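Local coordinates for protein kinase A regulatory subunit, putative (Trypanosoma cruzi, PDB 6HYQ) that binds guanosine in each of two cyclic nucleotide-binding domains and probably acts as the regulatory subunit that controls a protein kinase A catalytic subunit, at residues D70-A75 and A122-C127; V210-R215 and T244-V249; K223-T228 and D281-Y286. All coordinates share one frame; numbering follows the deposited sequence.

From the N terminus, contact 1 comes first: residues 70-75 and 122-127 close a loop of 46 residues within the first cyclic nucleotide-binding domain and pair strand 71-73, an outermost strand of its sheet, with strand 123-126. The chain then enters the second domain, where contact 2 joins strand 210-215 to residues 244-249, next to a second guanosine. Contact 3 opens inside that loop and ends beyond it, so contacts 2 and 3 cross. It brings residues 281-286, near the C terminus, onto strand 221-227, which neighbours 210-215 in the same sheet. Contacts 1 and 2 have centres about 47 Å apart, whereas contacts 2 and 3 touch and share one ligand.

Contact 1: D70-A75 and A122-C127. With GMP (guanosine), chain E.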
loop_
_atom_site.group_PDB
_atom_site.type_symbol
_atom_site.label_atom_id
_atom_site.label_comp_id
_atom_site.label_asym_id
_atom_site.label_seq_id
_atom_site.Cartn_x
_atom_site.Cartn_y
_atom_site.Cartn_z
ATOM N N ASP A 70 0.670 -17.543 -21.640
ATOM C CA ASP A 70 -0.249 -18.302 -20.783
ATOM C C ASP A 70 -1.318 -17.401 -20.171
ATOM O O ASP A 70 -1.078 -16.226 -19.881
ATOM C CB ASP A 70 0.489 -18.992 -19.619
ATOM C CG ASP A 70 1.514 -20.044 -20.052
ATOM O OD1 ASP A 70 2.094 -19.978 -21.152
ATOM O OD2 ASP A 70 1.814 -20.905 -19.200
ATOM N N CYS A 71 -2.519 -17.933 -20.015
ATOM C CA CYS A 71 -3.586 -17.221 -19.318
ATOM C C CYS A 71 -3.787 -17.827 -17.936
ATOM O O CYS A 71 -4.048 -19.020 -17.822
ATOM C CB CYS A 71 -4.895 -17.264 -20.110
ATOM S SG CYS A 71 -4.944 -16.191 -21.566
ATOM N N ILE A 72 -3.621 -17.011 -16.890
ATOM C CA ILE A 72 -3.908 -17.467 -15.521
ATOM C C ILE A 72 -5.434 -17.567 -15.267
ATOM O O ILE A 72 -5.901 -18.370 -14.439
ATOM C CB ILE A 72 -3.181 -16.530 -14.530
ATOM C CG1 ILE A 72 -1.671 -16.526 -14.857
ATOM C CG2 ILE A 72 -3.518 -16.891 -13.087
ATOM C CD1 ILE A 72 -0.759 -15.773 -13.838
ATOM N N MET A 73 -6.205 -16.732 -15.966
ATOM C CA MET A 73 -7.663 -16.710 -15.953
ATOM C C MET A 73 -8.115 -15.971 -17.207
ATOM O O MET A 73 -7.311 -15.352 -17.926
ATOM C CB MET A 73 -8.195 -16.101 -14.626
ATOM C CG MET A 73 -7.621 -14.724 -14.218
ATOM S SD MET A 73 -7.984 -14.140 -12.490
ATOM C CE MET A 73 -6.840 -15.057 -11.442
ATOM N N GLU A 74 -9.402 -16.076 -17.493
ATOM C CA GLU A 74 -9.957 -15.512 -18.712
ATOM C C GLU A 74 -11.294 -14.882 -18.370
ATOM O O GLU A 74 -12.010 -15.371 -17.498
ATOM C CB GLU A 74 -10.119 -16.579 -19.819
ATOM C CG GLU A 74 -8.798 -17.088 -20.412
ATOM C CD GLU A 74 -8.950 -17.841 -21.734
ATOM O OE1 GLU A 74 -9.984 -17.702 -22.422
ATOM O OE2 GLU A 74 -8.009 -18.578 -22.090
ATOM N N ALA A 75 -11.596 -13.767 -19.013
ATOM C CA ALA A 75 -12.892 -13.137 -18.815
ATOM C C ALA A 75 -14.015 -14.150 -18.970
ATOM O O ALA A 75 -14.091 -14.874 -19.966
ATOM C CB ALA A 75 -13.084 -11.998 -19.810
ATOM N N ALA A 122 -11.685 -9.989 -16.017
ATOM C CA ALA A 122 -10.691 -9.610 -16.989
ATOM C C ALA A 122 -9.733 -10.769 -17.184
ATOM O O ALA A 122 -9.558 -11.606 -16.310
ATOM C CB ALA A 122 -9.973 -8.349 -16.504
ATOM N N THR A 123 -9.129 -10.797 -18.344
ATOM C CA THR A 123 -8.167 -11.827 -18.677
ATOM C C THR A 123 -6.753 -11.428 -18.238
ATOM O O THR A 123 -6.349 -10.264 -18.351
ATOM C CB THR A 123 -8.211 -12.058 -20.183
ATOM O OG1 THR A 123 -9.488 -12.596 -20.531
ATOM C CG2 THR A 123 -7.067 -12.984 -20.643
ATOM N N VAL A 124 -5.989 -12.410 -17.759
ATOM C CA VAL A 124 -4.649 -12.156 -17.210
ATOM C C VAL A 124 -3.692 -12.946 -18.073
ATOM O O VAL A 124 -3.722 -14.184 -18.089
ATOM C CB VAL A 124 -4.537 -12.551 -15.708
ATOM C CG1 VAL A 124 -3.149 -12.295 -15.160
ATOM C CG2 VAL A 124 -5.570 -11.801 -14.839
ATOM N N LYS A 125 -2.799 -12.257 -18.741
ATOM C CA LYS A 125 -2.000 -12.908 -19.750
ATOM C C LYS A 125 -0.549 -12.621 -19.432
ATOM O O LYS A 125 -0.125 -11.462 -19.416
ATOM C CB LYS A 125 -2.407 -12.423 -21.145
ATOM C CG LYS A 125 -2.083 -13.356 -22.284
ATOM C CD LYS A 125 -2.932 -13.040 -23.527
ATOM C CE LYS A 125 -2.612 -13.989 -24.671
ATOM N NZ LYS A 125 -3.444 -13.750 -25.883
ATOM N N VAL A 126 0.191 -13.686 -19.139
ATOM C CA VAL A 126 1.612 -13.580 -18.911
ATOM C C VAL A 126 2.283 -12.945 -20.122
ATOM O O VAL A 126 2.134 -13.412 -21.258
ATOM C CB VAL A 126 2.204 -14.973 -18.639
ATOM C CG1 VAL A 126 3.767 -14.894 -18.511
ATOM C CG2 VAL A 126 1.578 -15.589 -17.391
ATOM N N CYS A 127 3.015 -11.858 -19.878
ATOM C CA CYS A 127 3.760 -11.151 -20.911
ATOM C C CYS A 127 5.278 -11.201 -20.690
ATOM O O CYS A 127 6.006 -10.385 -21.262
ATOM C CB CYS A 127 3.310 -9.689 -21.004
ATOM S SG CYS A 127 3.450 -8.782 -19.477
HETATM O "O5'" GMP E . -10.389 -10.032 -13.333
HETATM C "C5'" GMP E . -9.270 -10.830 -12.973
HETATM C "C4'" GMP E . -8.234 -10.062 -12.177
HETATM O "O4'" GMP E . -7.726 -8.958 -12.973
HETATM C "C3'" GMP E . -8.683 -9.414 -10.858
HETATM O "O3'" GMP E . -8.685 -10.320 -9.776
HETATM C "C2'" GMP E . -7.705 -8.268 -10.665
HETATM O "O2'" GMP E . -6.485 -8.690 -9.999
HETATM C "C1'" GMP E . -7.424 -7.853 -12.119
HETATM N N9 GMP E . -8.320 -6.785 -12.541
HETATM C C8 GMP E . -9.600 -6.980 -12.948
HETATM N N7 GMP E . -10.107 -5.794 -13.294
HETATM C C5 GMP E . -9.125 -4.915 -13.088
HETATM C C6 GMP E . -9.046 -3.418 -13.289
HETATM O O6 GMP E . -10.010 -2.811 -13.686
HETATM N N1 GMP E . -7.801 -2.767 -12.993
HETATM C C2 GMP E . -6.657 -3.446 -12.485
HETATM N N2 GMP E . -5.493 -2.619 -12.202
HETATM N N3 GMP E . -6.712 -4.850 -12.324
HETATM C C4 GMP E . -8.005 -5.536 -12.624
#
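Asp70 begins the pairing with its carbonyl O, which takes the N-H of Val126 at 2.9 Å from the nitrogen; its carboxylate turns instead to the backbone N of Lys67. Cys71 sits opposite Lys125 in an antiparallel non-hydrogen-bonded pair. Its SG lies 4.0 Å from Thr123 CG2 and also brushes Lys125 CG. At Ile72 the chain bends from one sheet into the other. The Ile72 N still donates to Val124 O (3.1 Å), and Ile72 CG1 meets Val126 CG2 at 4.2 Å; the side chains of Ile72 and Val126 both pack on Phe66 of strand 62-67. Met73 places CG between its backbone N and carbonyl carbon (chi1 52°), which sets CG 3.6 Å from Val124 CG2. A bend at chi3 (78°) then carries Met73 SD to 3.6 Å from C5' of the guanosine. Val124 N donates to Met73 O. Past Glu74, Ala75 N gives a nearly straight bond (169°) to Thr123 OG1 at 2.8 Å. One residue before Thr123, Ala122 N makes a weak hydrogen bond to the ligand O5', the atom that would carry phosphate in a nucleotide. An outer strand turning between two sheets is characteristic of the cyclic nucleotide-binding beta barrel, and Ala122 occupies what is probably the end of its phosphate-binding cassette.

Contact 2: V210-R215 and T244-V249; sequences VEVIGR and TVADVV. With GMP (guanosine), chain F.
Arg215 presents the edge of its guanidinium to the carboxylate of Asp247, the two planes turned 61° apart. OD2 lies close to the guanidinium plane, and NH2 meets it at 2.6 Å on its syn side, though 29° out of the carboxylate plane; NH1 adds a weak bond to the same OD2. NH1 also donates to Gly214 O at 2.8 Å, reaching it from above the carbonyl plane while staying within the guanidinium plane. A bend at chi2 (-70°) folds the arginine back over its own strand to make this possible. Asp247 OD1 accepts from Tyr195 N, which fixes the carboxylate's rotation, and the nearby positive charge would probably keep this buried acid ionised.

Along their length the strands run antiparallel. Ile213 and Asp247 exchange two backbone bonds, Ile213 N lying 2.6 Å from Asp247 O, and Glu211 and Val249 do the same at the next hydrogen-bonded pair, where their side chains lie alongside each other. Between these pairs Val212 and Val248 project from the other face, toward the ligand. Val212 CG1 lies 3.5 Å from guanosine N9 and 3.6 Å from Ala246 CB, while Val248 CG2 reaches O4' of the ribose at 3.6 Å. Val210 CG2 extends this apolar surface against Val248 CG1. Val245 N donates to O5' (3.3 Å), and Gly234 N and Glu237 OE2 bond the same guanosine. One sheet face lined with valines under the nucleoside, with the Arg215-Asp247 salt bridge at one end of the opposite face, forms the nucleoside-facing wall of a cyclic nucleotide-binding domain's beta barrel.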
loop_
_atom_site.group_PDB
_atom_site.type_symbol
_atom_site.label_atom_id
_atom_site.label_comp_id
_atom_site.label_asym_id
_atom_site.label_seq_id
_atom_site.Cartn_x
_atom_site.Cartn_y
_atom_site.Cartn_z
ATOM N N VAL A 210 -2.723 20.211 11.625
ATOM C CA VAL A 210 -1.425 19.878 12.220
ATOM C C VAL A 210 -0.400 20.955 11.925
ATOM O O VAL A 210 -0.487 21.667 10.921
ATOM C CB VAL A 210 -0.868 18.534 11.707
ATOM C CG1 VAL A 210 -1.973 17.519 11.758
ATOM C CG2 VAL A 210 -0.400 18.701 10.302
ATOM N N GLU A 211 0.611 20.993 12.787
ATOM C CA GLU A 211 1.791 21.839 12.594
ATOM C C GLU A 211 3.037 20.950 12.427
ATOM O O GLU A 211 3.221 19.942 13.114
ATOM C CB GLU A 211 2.049 22.796 13.784
ATOM C CG GLU A 211 2.284 22.088 15.081
ATOM C CD GLU A 211 2.399 23.010 16.278
ATOM O OE1 GLU A 211 2.246 22.495 17.416
ATOM O OE2 GLU A 211 2.632 24.231 16.096
ATOM N N VAL A 212 3.877 21.424 11.488
ATOM C CA VAL A 212 5.160 20.843 11.093
ATOM C C VAL A 212 6.215 21.726 11.769
ATOM O O VAL A 212 6.253 22.927 11.513
ATOM C CB VAL A 212 5.309 20.842 9.572
ATOM C CG1 VAL A 212 6.630 20.219 9.144
ATOM C CG2 VAL A 212 4.050 20.147 8.922
ATOM N N ILE A 213 7.042 21.155 12.684
ATOM C CA ILE A 213 7.995 21.926 13.491
ATOM C C ILE A 213 9.375 21.416 13.133
ATOM O O ILE A 213 9.779 20.325 13.573
ATOM C CB ILE A 213 7.749 21.810 14.992
ATOM C CG1 ILE A 213 6.318 22.253 15.336
ATOM C CG2 ILE A 213 8.870 22.602 15.735
ATOM C CD1 ILE A 213 5.893 22.013 16.762
ATOM N N GLY A 214 10.096 22.204 12.327
ATOM C CA GLY A 214 11.398 21.830 11.839
ATOM C C GLY A 214 12.513 22.220 12.811
ATOM O O GLY A 214 12.291 22.525 13.985
ATOM N N ARG A 215 13.734 22.187 12.305
ATOM C CA ARG A 215 14.881 22.663 13.060
ATOM C C ARG A 215 15.693 23.596 12.185
ATOM O O ARG A 215 16.030 23.249 11.050
ATOM C CB ARG A 215 15.732 21.506 13.540
ATOM C CG ARG A 215 15.010 20.466 14.344
ATOM C CD ARG A 215 14.595 20.971 15.696
ATOM N NE ARG A 215 13.963 19.937 16.500
ATOM C CZ ARG A 215 12.649 19.716 16.522
ATOM N NH1 ARG A 215 11.850 20.440 15.782
ATOM N NH2 ARG A 215 12.151 18.784 17.303
ATOM N N THR A 244 13.461 11.538 9.610
ATOM C CA THR A 244 12.527 12.641 9.510
ATOM C C THR A 244 13.260 13.870 9.885
ATOM O O THR A 244 13.996 13.866 10.840
ATOM C CB THR A 244 11.372 12.433 10.446
ATOM O OG1 THR A 244 11.966 12.219 11.731
ATOM C CG2 THR A 244 10.486 11.213 9.984
ATOM N N VAL A 245 12.895 14.953 9.249
ATOM C CA VAL A 245 13.539 16.241 9.308
ATOM C C VAL A 245 12.633 17.292 9.957
ATOM O O VAL A 245 13.014 18.476 10.033
ATOM C CB VAL A 245 13.860 16.649 7.869
ATOM C CG1 VAL A 245 14.730 15.626 7.201
ATOM C CG2 VAL A 245 12.609 16.754 7.130
ATOM N N ALA A 246 11.448 16.877 10.448
ATOM C CA ALA A 246 10.539 17.751 11.187
ATOM C C ALA A 246 9.687 16.953 12.143
ATOM O O ALA A 246 9.495 15.737 11.948
ATOM C CB ALA A 246 9.586 18.502 10.245
ATOM N N ASP A 247 9.228 17.621 13.185
ATOM C CA ASP A 247 8.096 17.147 13.986
ATOM C C ASP A 247 6.823 17.497 13.248
ATOM O O ASP A 247 6.727 18.568 12.632
ATOM C CB ASP A 247 7.970 17.790 15.378
ATOM C CG ASP A 247 9.248 17.726 16.247
ATOM O OD1 ASP A 247 9.872 16.669 16.444
ATOM O OD2 ASP A 247 9.578 18.764 16.848
ATOM N N VAL A 248 5.807 16.626 13.400
ATOM C CA VAL A 248 4.456 16.953 12.999
ATOM C C VAL A 248 3.624 16.717 14.206
ATOM O O VAL A 248 3.622 15.568 14.742
ATOM C CB VAL A 248 3.932 16.120 11.828
ATOM C CG1 VAL A 248 2.430 16.672 11.406
ATOM C CG2 VAL A 248 4.865 16.153 10.634
ATOM N N VAL A 249 2.944 17.771 14.653
ATOM C CA VAL A 249 2.181 17.744 15.886
ATOM C C VAL A 249 0.706 18.186 15.629
ATOM O O VAL A 249 0.439 19.217 14.990
ATOM C CB VAL A 249 2.791 18.639 16.976
ATOM C CG1 VAL A 249 2.148 18.328 18.185
ATOM C CG2 VAL A 249 4.322 18.343 17.201
HETATM O "O5'" GMP F . 9.889 15.324 7.948
HETATM C "C5'" GMP F . 8.668 14.894 8.556
HETATM C "C4'" GMP F . 7.480 15.280 7.712
HETATM O "O4'" GMP F . 7.210 16.678 7.903
HETATM C "C3'" GMP F . 7.617 15.128 6.204
HETATM O "O3'" GMP F . 7.432 13.794 5.745
HETATM C "C2'" GMP F . 6.559 16.098 5.704
HETATM O "O2'" GMP F . 5.274 15.456 5.793
HETATM C "C1'" GMP F . 6.655 17.223 6.759
HETATM N N9 GMP F . 7.551 18.285 6.341
HETATM C C8 GMP F . 8.908 18.213 6.464
HETATM N N7 GMP F . 9.464 19.320 5.932
HETATM C C5 GMP F . 8.447 20.017 5.423
HETATM C C6 GMP F . 8.411 21.328 4.678
HETATM O O6 GMP F . 9.432 21.949 4.432
HETATM N N1 GMP F . 7.148 21.838 4.306
HETATM C C2 GMP F . 5.919 21.162 4.559
HETATM N N2 GMP F . 4.609 21.702 4.125
HETATM N N3 GMP F . 5.990 19.924 5.237
HETATM C C4 GMP F . 7.268 19.380 5.691
#

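Contact 3: K223-T228 and D281-Y286; sequences KVCEFT and DPKYEY. With GMP (guanosine), chain F.
Val224 CG1 and Tyr286 CG both lie anti to their backbone N (chi1 -179° and 167°). This lays Val224 CG2 over one face of the Tyr286 ring, 4.1 Å from its centroid, in a CH-pi contact, while CG1 packs on Tyr286 CB. The guanosine O6 comes to the same ring at its edge. Lys283 bends at chi3 (110°), which swings its end past Phe227, running the opposite way, until NZ meets Glu226 O at 3.0 Å almost on the line of the carbonyl bond. The backbone of that lysine serves the ligand: its O receives guanosine N1 in a nearly straight bond of 2.6 Å. Asp281 OD1 accepts from Lys283 N in an Asx turn, which probably steadies the backbone here. The Tyr284 ring covers the base, with guanosine C2 3.7 Å above the plane of that ring and over its centre; Tyr284 OH lies 3.5 Å from Phe227 CZ. Cys225 and Phe227 line the N2 side of the base. The base is thus gripped between strand 221-227, an edge strand of its sheet, and the turn leading into helix 285-292, much as C-terminal aromatic residues cap the base in related regulatory subunits. Tyr286 OH, bonded to Val245 O and Arg215 N, ties that helix to the neighbouring strand 210-215 and to the loop before 247-250.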
loop_
_atom_site.group_PDB
_atom_site.type_symbol
_atom_site.label_atom_id
_atom_site.label_comp_id
_atom_site.label_asym_id
_atom_site.label_seq_id
_atom_site.Cartn_x
_atom_site.Cartn_y
_atom_site.Cartn_z
ATOM N N LYS A 223 8.588 26.664 13.491
ATOM C CA LYS A 223 7.377 26.259 12.795
ATOM C C LYS A 223 7.521 26.525 11.286
ATOM O O LYS A 223 7.951 27.601 10.872
ATOM C CB LYS A 223 6.185 27.011 13.393
ATOM C CG LYS A 223 4.828 26.435 13.023
ATOM C CD LYS A 223 3.702 27.393 13.353
ATOM C CE LYS A 223 2.357 26.849 12.946
ATOM N NZ LYS A 223 1.360 27.009 14.013
ATOM N N VAL A 224 7.191 25.529 10.457
ATOM C CA VAL A 224 7.264 25.632 8.997
ATOM C C VAL A 224 5.925 26.051 8.391
ATOM O O VAL A 224 5.828 27.097 7.753
ATOM C CB VAL A 224 7.701 24.296 8.395
ATOM C CG1 VAL A 224 7.800 24.426 6.882
ATOM C CG2 VAL A 224 8.969 23.878 9.003
ATOM N N CYS A 225 4.881 25.273 8.650
ATOM C CA CYS A 225 3.538 25.539 8.159
ATOM C C CYS A 225 2.550 24.711 8.965
ATOM O O CYS A 225 2.934 23.889 9.793
ATOM C CB CYS A 225 3.448 25.180 6.686
ATOM S SG CYS A 225 3.784 23.440 6.450
ATOM N N GLU A 226 1.285 24.817 8.599
ATOM C CA GLU A 226 0.230 23.949 9.098
ATOM C C GLU A 226 -0.334 23.103 7.961
ATOM O O GLU A 226 -0.195 23.428 6.785
ATOM C CB GLU A 226 -0.908 24.754 9.727
ATOM C CG GLU A 226 -0.541 25.507 10.972
ATOM C CD GLU A 226 -1.737 26.030 11.720
ATOM O OE1 GLU A 226 -1.652 26.219 12.949
ATOM O OE2 GLU A 226 -2.778 26.221 11.088
ATOM N N PHE A 227 -1.049 22.042 8.314
ATOM C CA PHE A 227 -1.690 21.208 7.314
ATOM C C PHE A 227 -3.068 20.868 7.808
ATOM O O PHE A 227 -3.297 20.864 9.005
ATOM C CB PHE A 227 -0.943 19.917 7.055
ATOM C CG PHE A 227 0.100 20.045 6.026
ATOM C CD1 PHE A 227 -0.178 20.661 4.833
ATOM C CD2 PHE A 227 1.353 19.504 6.214
ATOM C CE1 PHE A 227 0.772 20.744 3.877
ATOM C CE2 PHE A 227 2.280 19.579 5.251
ATOM C CZ PHE A 227 2.002 20.187 4.098
ATOM N N THR A 228 -3.969 20.533 6.898
ATOM C CA THR A 228 -5.332 20.237 7.308
ATOM C C THR A 228 -5.955 19.176 6.365
ATOM O O THR A 228 -5.246 18.430 5.687
ATOM C CB THR A 228 -6.075 21.598 7.377
ATOM O OG1 THR A 228 -7.361 21.410 7.935
ATOM C CG2 THR A 228 -6.176 22.201 6.042
ATOM N N ASP A 281 7.300 23.201 -4.495
ATOM C CA ASP A 281 6.309 23.988 -3.774
ATOM C C ASP A 281 6.997 24.828 -2.698
ATOM O O ASP A 281 7.901 24.334 -2.007
ATOM C CB ASP A 281 5.238 23.024 -3.196
ATOM C CG ASP A 281 4.073 23.730 -2.386
ATOM O OD1 ASP A 281 4.319 24.721 -1.674
ATOM O OD2 ASP A 281 2.890 23.301 -2.485
ATOM N N PRO A 282 6.615 26.102 -2.547
ATOM C CA PRO A 282 7.233 26.948 -1.504
ATOM C C PRO A 282 6.885 26.571 -0.065
ATOM O O PRO A 282 7.648 26.950 0.833
ATOM C CB PRO A 282 6.722 28.358 -1.850
ATOM C CG PRO A 282 5.538 28.142 -2.652
ATOM C CD PRO A 282 5.740 26.886 -3.424
ATOM N N LYS A 283 5.784 25.843 0.197
ATOM C CA LYS A 283 5.557 25.327 1.557
ATOM C C LYS A 283 6.689 24.392 2.005
ATOM O O LYS A 283 6.867 24.193 3.209
ATOM C CB LYS A 283 4.206 24.574 1.664
ATOM C CG LYS A 283 3.052 25.464 2.020
ATOM C CD LYS A 283 1.733 24.723 2.171
ATOM C CE LYS A 283 1.305 24.696 3.656
ATOM N NZ LYS A 283 -0.123 24.286 3.900
ATOM N N TYR A 284 7.466 23.846 1.027
ATOM C CA TYR A 284 8.574 22.910 1.245
ATOM C C TYR A 284 9.912 23.612 1.120
ATOM O O TYR A 284 10.965 22.952 0.972
ATOM C CB TYR A 284 8.439 21.714 0.266
ATOM C CG TYR A 284 7.186 20.876 0.605
ATOM C CD1 TYR A 284 5.890 21.312 0.256
ATOM C CD2 TYR A 284 7.298 19.663 1.293
ATOM C CE1 TYR A 284 4.702 20.538 0.623
ATOM C CE2 TYR A 284 6.179 18.895 1.634
ATOM C CZ TYR A 284 4.897 19.306 1.283
ATOM O OH TYR A 284 3.875 18.467 1.655
ATOM N N GLU A 285 9.889 24.938 1.219
ATOM C CA GLU A 285 11.124 25.723 1.205
ATOM C C GLU A 285 12.052 25.315 2.356
ATOM O O GLU A 285 13.271 25.222 2.167
ATOM C CB GLU A 285 10.813 27.231 1.290
ATOM C CG GLU A 285 12.083 28.081 1.418
ATOM C CD GLU A 285 11.796 29.547 1.578
ATOM O OE1 GLU A 285 12.717 30.354 1.342
ATOM O OE2 GLU A 285 10.661 29.895 1.962
ATOM N N TYR A 286 11.484 25.123 3.571
ATOM C CA TYR A 286 12.247 24.568 4.682
ATOM C C TYR A 286 12.996 23.338 4.242
ATOM O O TYR A 286 14.217 23.222 4.414
ATOM C CB TYR A 286 11.329 24.238 5.870
ATOM C CG TYR A 286 12.029 23.390 6.890
ATOM C CD1 TYR A 286 12.838 23.946 7.879
ATOM C CD2 TYR A 286 11.899 22.024 6.845
ATOM C CE1 TYR A 286 13.500 23.130 8.818
ATOM C CE2 TYR A 286 12.512 21.222 7.725
ATOM C CZ TYR A 286 13.347 21.754 8.742
ATOM O OH TYR A 286 13.974 20.907 9.667
HETATM O "O5'" GMP F . 9.889 15.324 7.948
HETATM C "C5'" GMP F . 8.668 14.894 8.556
HETATM C "C4'" GMP F . 7.480 15.280 7.712
HETATM O "O4'" GMP F . 7.210 16.678 7.903
HETATM C "C3'" GMP F . 7.617 15.128 6.204
HETATM O "O3'" GMP F . 7.432 13.794 5.745
HETATM C "C2'" GMP F . 6.559 16.098 5.704
HETATM O "O2'" GMP F . 5.274 15.456 5.793
HETATM C "C1'" GMP F . 6.655 17.223 6.759
HETATM N N9 GMP F . 7.551 18.285 6.341
HETATM C C8 GMP F . 8.908 18.213 6.464
HETATM N N7 GMP F . 9.464 19.320 5.932
HETATM C C5 GMP F . 8.447 20.017 5.423
HETATM C C6 GMP F . 8.411 21.328 4.678
HETATM O O6 GMP F . 9.432 21.949 4.432
HETATM N N1 GMP F . 7.148 21.838 4.306
HETATM C C2 GMP F . 5.919 21.162 4.559
HETATM N N2 GMP F . 4.609 21.702 4.125
HETATM N N3 GMP F . 5.990 19.924 5.237
HETATM C C4 GMP F . 7.268 19.380 5.691
#